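Local coordinates for protein lysozyme (Asticcacaulis excentricus, PDB 6H9D) that probably acts on peptidoglycan as the muramidase domain of SpmX, a phage-lysozyme relative co-opted and detoxified for a role in bacterial cell morphogenesis and stalk synthesis, at residues L13-E18 and V85-F89; N79-L84 and L145-P149. All coordinates share one frame; numbering follows the deposited sequence.

Contact 1: residues L13-E18 and V85-F89; sequences LIKSFE and VSFCF
Ile-14 reaches across to Ser-86 and Phe-89, and its three outer carbons share out the facing helix between them. CG1 stands anti to its carbonyl carbon (chi1 -71°), and the chain runs on extended to CD1. CG1 therefore lies against Ser-86, 3.5 Å from its CB, while CD1 is carried on over the backbone to within 3.6 Å of Ser-86 CA. Straight ahead of the chain's end the same methyl meets Val-85, Ile-14 CD1 to Val-85 CG1 4.0 Å. The other branch, CG2, is left to the aromatic neighbour: it meets the Phe-89 ring obliquely, 3.8 Å from CD2.

Ser-86 is small enough to let the backbones close up, with Ile-14 CA and Ser-86 CA 5.7 Å apart. The Ser-86 CB faces the other segment, and OG, anti to the backbone N (chi1 179°), reaches the edge of the Phe-17 ring, near the ring plane, at 3.8 Å from CE2. No hydrogen bond links the two segments, but this buried hydroxyl is satisfied from the helix 133-146, by Glu-142 and Arg-138.

Glu-18, just past the end of the first helix, bends its chain so that OE2 comes 4.0 Å from Phe-89 CE2. The carboxylate and ring planes stand 56° apart, and the approach is again oblique. OE2 also hydrogen-bonds a glycerol, probably from the crystallisation liquor; that, with its place after the first helix, is consistent with the cleft glutamate of phage lysozymes such as T4.

Around this packing, helix 50-71 sets Leu-61 against both Ile-14 and Phe-89, and Ile-64 against Val-85. Ile-6 joins Ile-14 and Val-85 from the N-terminal loop, while Arg-138 and Ser-141 of helix 133-146 pack on Phe-17.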
# COMPACT_ATOMS: atom_id res chain seq x y z
N LEU A 13 4.23 8.81 -1.13
CA LEU A 13 4.54 7.96 0.01
C LEU A 13 4.73 6.50 -0.45
O LEU A 13 5.71 5.83 -0.15
CB LEU A 13 3.43 8.06 1.05
CG LEU A 13 3.61 7.12 2.25
CD1 LEU A 13 4.81 7.57 3.06
CD2 LEU A 13 2.38 7.05 3.13
N ILE A 14 3.76 6.02 -1.23
CA ILE A 14 3.75 4.64 -1.67
C ILE A 14 4.98 4.37 -2.54
O ILE A 14 5.68 3.36 -2.37
CB ILE A 14 2.42 4.32 -2.37
CG1 ILE A 14 1.31 4.27 -1.32
CG2 ILE A 14 2.50 3.05 -3.19
CD1 ILE A 14 -0.08 4.07 -1.86
N LYS A 15 5.27 5.31 -3.44
CA LYS A 15 6.39 5.19 -4.35
C LYS A 15 7.72 5.15 -3.56
O LYS A 15 8.69 4.57 -4.01
CB LYS A 15 6.33 6.37 -5.31
CG LYS A 15 7.26 6.35 -6.50
CD LYS A 15 7.19 7.65 -7.27
CE LYS A 15 5.80 7.91 -7.80
NZ LYS A 15 5.75 9.12 -8.65
N SER A 16 7.75 5.80 -2.40
CA SER A 16 8.97 5.97 -1.63
C SER A 16 9.44 4.62 -1.09
O SER A 16 10.60 4.46 -0.79
CB SER A 16 8.79 6.98 -0.51
OG SER A 16 7.96 6.46 0.51
N PHE A 17 8.53 3.64 -1.01
CA PHE A 17 8.86 2.32 -0.52
C PHE A 17 9.25 1.39 -1.67
O PHE A 17 9.58 0.23 -1.44
CB PHE A 17 7.70 1.72 0.29
CG PHE A 17 7.21 2.60 1.41
CD1 PHE A 17 8.07 3.03 2.39
CD2 PHE A 17 5.88 3.02 1.47
CE1 PHE A 17 7.63 3.88 3.40
CE2 PHE A 17 5.44 3.83 2.50
CZ PHE A 17 6.32 4.26 3.46
N GLU A 18 9.13 1.89 -2.89
CA GLU A 18 9.36 1.10 -4.11
C GLU A 18 10.60 1.59 -4.85
O GLU A 18 10.95 2.75 -4.73
CB GLU A 18 8.18 1.27 -5.06
CG GLU A 18 6.84 0.95 -4.45
CD GLU A 18 6.60 -0.54 -4.39
OE1 GLU A 18 7.25 -1.24 -5.14
OE2 GLU A 18 5.81 -0.97 -3.57
N VAL A 85 -4.61 3.47 2.21
CA VAL A 85 -4.36 2.93 0.87
C VAL A 85 -2.94 2.35 0.79
O VAL A 85 -2.74 1.26 0.26
CB VAL A 85 -4.58 4.00 -0.21
CG1 VAL A 85 -4.06 3.53 -1.56
CG2 VAL A 85 -6.04 4.38 -0.33
N SER A 86 -1.97 3.05 1.37
CA SER A 86 -0.59 2.61 1.39
C SER A 86 -0.51 1.28 2.14
O SER A 86 0.11 0.31 1.67
CB SER A 86 0.32 3.65 2.02
OG SER A 86 1.68 3.17 2.06
N PHE A 87 -1.21 1.23 3.27
CA PHE A 87 -1.19 0.10 4.17
C PHE A 87 -1.86 -1.11 3.49
O PHE A 87 -1.29 -2.18 3.40
CB PHE A 87 -1.87 0.47 5.48
CG PHE A 87 -1.98 -0.67 6.46
CD1 PHE A 87 -0.86 -1.11 7.15
CD2 PHE A 87 -3.19 -1.30 6.69
CE1 PHE A 87 -0.95 -2.17 8.04
CE2 PHE A 87 -3.28 -2.35 7.60
CZ PHE A 87 -2.16 -2.78 8.26
N CYS A 88 -3.05 -0.87 2.94
CA CYS A 88 -3.83 -1.87 2.25
C CYS A 88 -3.09 -2.39 1.00
O CYS A 88 -3.08 -3.58 0.76
CB CYS A 88 -5.21 -1.35 1.89
SG CYS A 88 -6.21 -2.65 1.10
N PHE A 89 -2.41 -1.50 0.26
CA PHE A 89 -1.58 -1.89 -0.87
C PHE A 89 -0.49 -2.86 -0.42
O PHE A 89 -0.17 -3.84 -1.10
CB PHE A 89 -0.97 -0.65 -1.54
CG PHE A 89 -0.18 -0.92 -2.80
CD1 PHE A 89 -0.75 -1.59 -3.87
CD2 PHE A 89 1.13 -0.48 -2.92
CE1 PHE A 89 -0.03 -1.83 -5.03
CE2 PHE A 89 1.86 -0.73 -4.08
CZ PHE A 89 1.27 -1.37 -5.14

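Contact 2: residues N79-L84 and L145-P149; sequences NQFDAL and LFLTP
Asn-79 ND2 donates the one hydrogen bond that crosses between the segments, to Thr-148 O at 2.9 Å. The bond is nearly straight at nitrogen (164°), and the acceptor lies almost in the amide plane, yet ND2 sits well above the carbonyl plane of Thr-148 and off its lone pairs. The side-chain amide thus holds the tail after the last helix, while Asn-79 CB rests 3.3 Å from Leu-145 O. Thr-148 OG1 turns back to Ser-144 O.

A CH-pi contact places Gln-80 CG over one face of the Phe-146 ring, offset toward the rim, 4.2 Å from the ring centroid. The OE1 of Gln-80 is held by Thr-77 N.

In the mainly helical lobe of this phage-lysozyme fold, the C-terminal helix 133-146 here packs its last turn on the first turns of helix 78-91.

The remaining contacts are apolar. Ala-83 CB lies 3.6 Å from Phe-146 CB, close to the ring plane, and Leu-84 CG comes obliquely to Phe-146 CE1 at 3.9 Å. Leu-145, with CG anti to the backbone N (chi1 179°), divides its methyls along the facing side of the helix: CD1 to the Asn-79 amide, CD2 3.7 Å from Asp-82 CB.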
# COMPACT_ATOMS: atom_id res chain seq x y z
N ASN A 79 -5.58 12.42 4.70
CA ASN A 79 -4.36 11.77 5.24
C ASN A 79 -4.68 10.36 5.71
O ASN A 79 -3.87 9.49 5.48
CB ASN A 79 -3.71 12.60 6.34
CG ASN A 79 -3.13 13.89 5.82
OD1 ASN A 79 -2.96 14.06 4.64
ND2 ASN A 79 -2.83 14.82 6.71
N GLN A 80 -5.82 10.16 6.36
CA GLN A 80 -6.16 8.84 6.87
C GLN A 80 -6.35 7.89 5.69
O GLN A 80 -5.85 6.76 5.69
CB GLN A 80 -7.42 8.90 7.73
CG GLN A 80 -7.21 9.49 9.12
CD GLN A 80 -8.53 9.77 9.80
OE1 GLN A 80 -9.57 9.89 9.16
NE2 GLN A 80 -8.49 9.85 11.11
N PHE A 81 -7.04 8.38 4.67
CA PHE A 81 -7.33 7.60 3.47
C PHE A 81 -6.03 7.22 2.77
O PHE A 81 -5.83 6.07 2.46
CB PHE A 81 -8.24 8.38 2.53
CG PHE A 81 -8.64 7.56 1.33
CD1 PHE A 81 -9.52 6.50 1.49
CD2 PHE A 81 -8.02 7.74 0.11
CE1 PHE A 81 -9.87 5.70 0.41
CE2 PHE A 81 -8.37 6.95 -0.97
CZ PHE A 81 -9.27 5.91 -0.81
N ASP A 82 -5.15 8.20 2.55
CA ASP A 82 -3.87 8.02 1.88
C ASP A 82 -3.05 6.94 2.61
O ASP A 82 -2.50 6.05 1.99
CB ASP A 82 -3.08 9.32 1.84
CG ASP A 82 -3.52 10.33 0.78
OD1 ASP A 82 -4.33 9.97 -0.11
OD2 ASP A 82 -3.02 11.45 0.85
N ALA A 83 -2.93 7.07 3.93
CA ALA A 83 -2.17 6.09 4.76
C ALA A 83 -2.81 4.69 4.68
O ALA A 83 -2.08 3.70 4.63
CB ALA A 83 -2.07 6.55 6.19
N LEU A 84 -4.15 4.62 4.74
CA LEU A 84 -4.83 3.32 4.66
C LEU A 84 -4.63 2.67 3.28
O LEU A 84 -4.48 1.47 3.20
CB LEU A 84 -6.31 3.46 4.99
CG LEU A 84 -6.62 3.69 6.47
CD1 LEU A 84 -8.11 3.87 6.68
CD2 LEU A 84 -6.10 2.58 7.36
N LEU A 145 1.51 9.78 8.78
CA LEU A 145 0.55 10.41 7.88
C LEU A 145 -0.87 10.21 8.42
O LEU A 145 -1.67 11.15 8.47
CB LEU A 145 0.69 9.82 6.47
CG LEU A 145 -0.28 10.38 5.42
CD1 LEU A 145 -0.07 11.89 5.26
CD2 LEU A 145 -0.10 9.69 4.08
N PHE A 146 -1.18 8.96 8.78
CA PHE A 146 -2.51 8.57 9.23
C PHE A 146 -2.99 9.50 10.35
O PHE A 146 -4.17 9.83 10.39
CB PHE A 146 -2.51 7.12 9.75
CG PHE A 146 -3.86 6.63 10.19
CD1 PHE A 146 -4.82 6.22 9.26
CD2 PHE A 146 -4.17 6.55 11.54
CE1 PHE A 146 -6.06 5.76 9.67
CE2 PHE A 146 -5.41 6.07 11.95
CZ PHE A 146 -6.36 5.69 11.02
N LEU A 147 -2.07 9.87 11.26
CA LEU A 147 -2.40 10.64 12.44
C LEU A 147 -2.14 12.15 12.24
O LEU A 147 -2.19 12.88 13.18
CB LEU A 147 -1.56 10.10 13.61
CG LEU A 147 -1.88 8.69 14.07
CD1 LEU A 147 -0.87 8.20 15.10
CD2 LEU A 147 -3.29 8.60 14.61
N THR A 148 -1.86 12.61 11.02
CA THR A 148 -1.74 14.05 10.74
C THR A 148 -3.11 14.59 10.32
O THR A 148 -3.72 14.10 9.36
CB THR A 148 -0.71 14.33 9.64
OG1 THR A 148 0.53 13.70 10.01
CG2 THR A 148 -0.51 15.80 9.36
N PRO A 149 -3.68 15.59 11.03
CA PRO A 149 -4.99 16.16 10.66
C PRO A 149 -5.13 16.60 9.19
O PRO A 149 -4.18 17.19 8.66
CB PRO A 149 -5.07 17.40 11.55
CG PRO A 149 -4.26 17.04 12.80
CD PRO A 149 -3.13 16.17 12.27

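How the contacts relate
From the N terminus, helix 8-16 comes first, and its end is joined to helix 78-91 by contact 1, closing a loop of 66 residues that includes the small 24-26/32-35 sheet and helix 50-71. Contact 2 uses the preceding turns of helix 78-91, residues 79-84, and closes a loop of 60 residues to the end of helix 133-146 and the tail after it, taking in the 122-125/128-131 hairpin. The two loops cross, since the segments alternate along the chain. Helix 78-91 serves both, so the first and last helices meet upon it. There the contacts touch directly: Leu-13 CD2 packs 3.7 Å from Leu-145 CD2, bringing the first and last helices into contact.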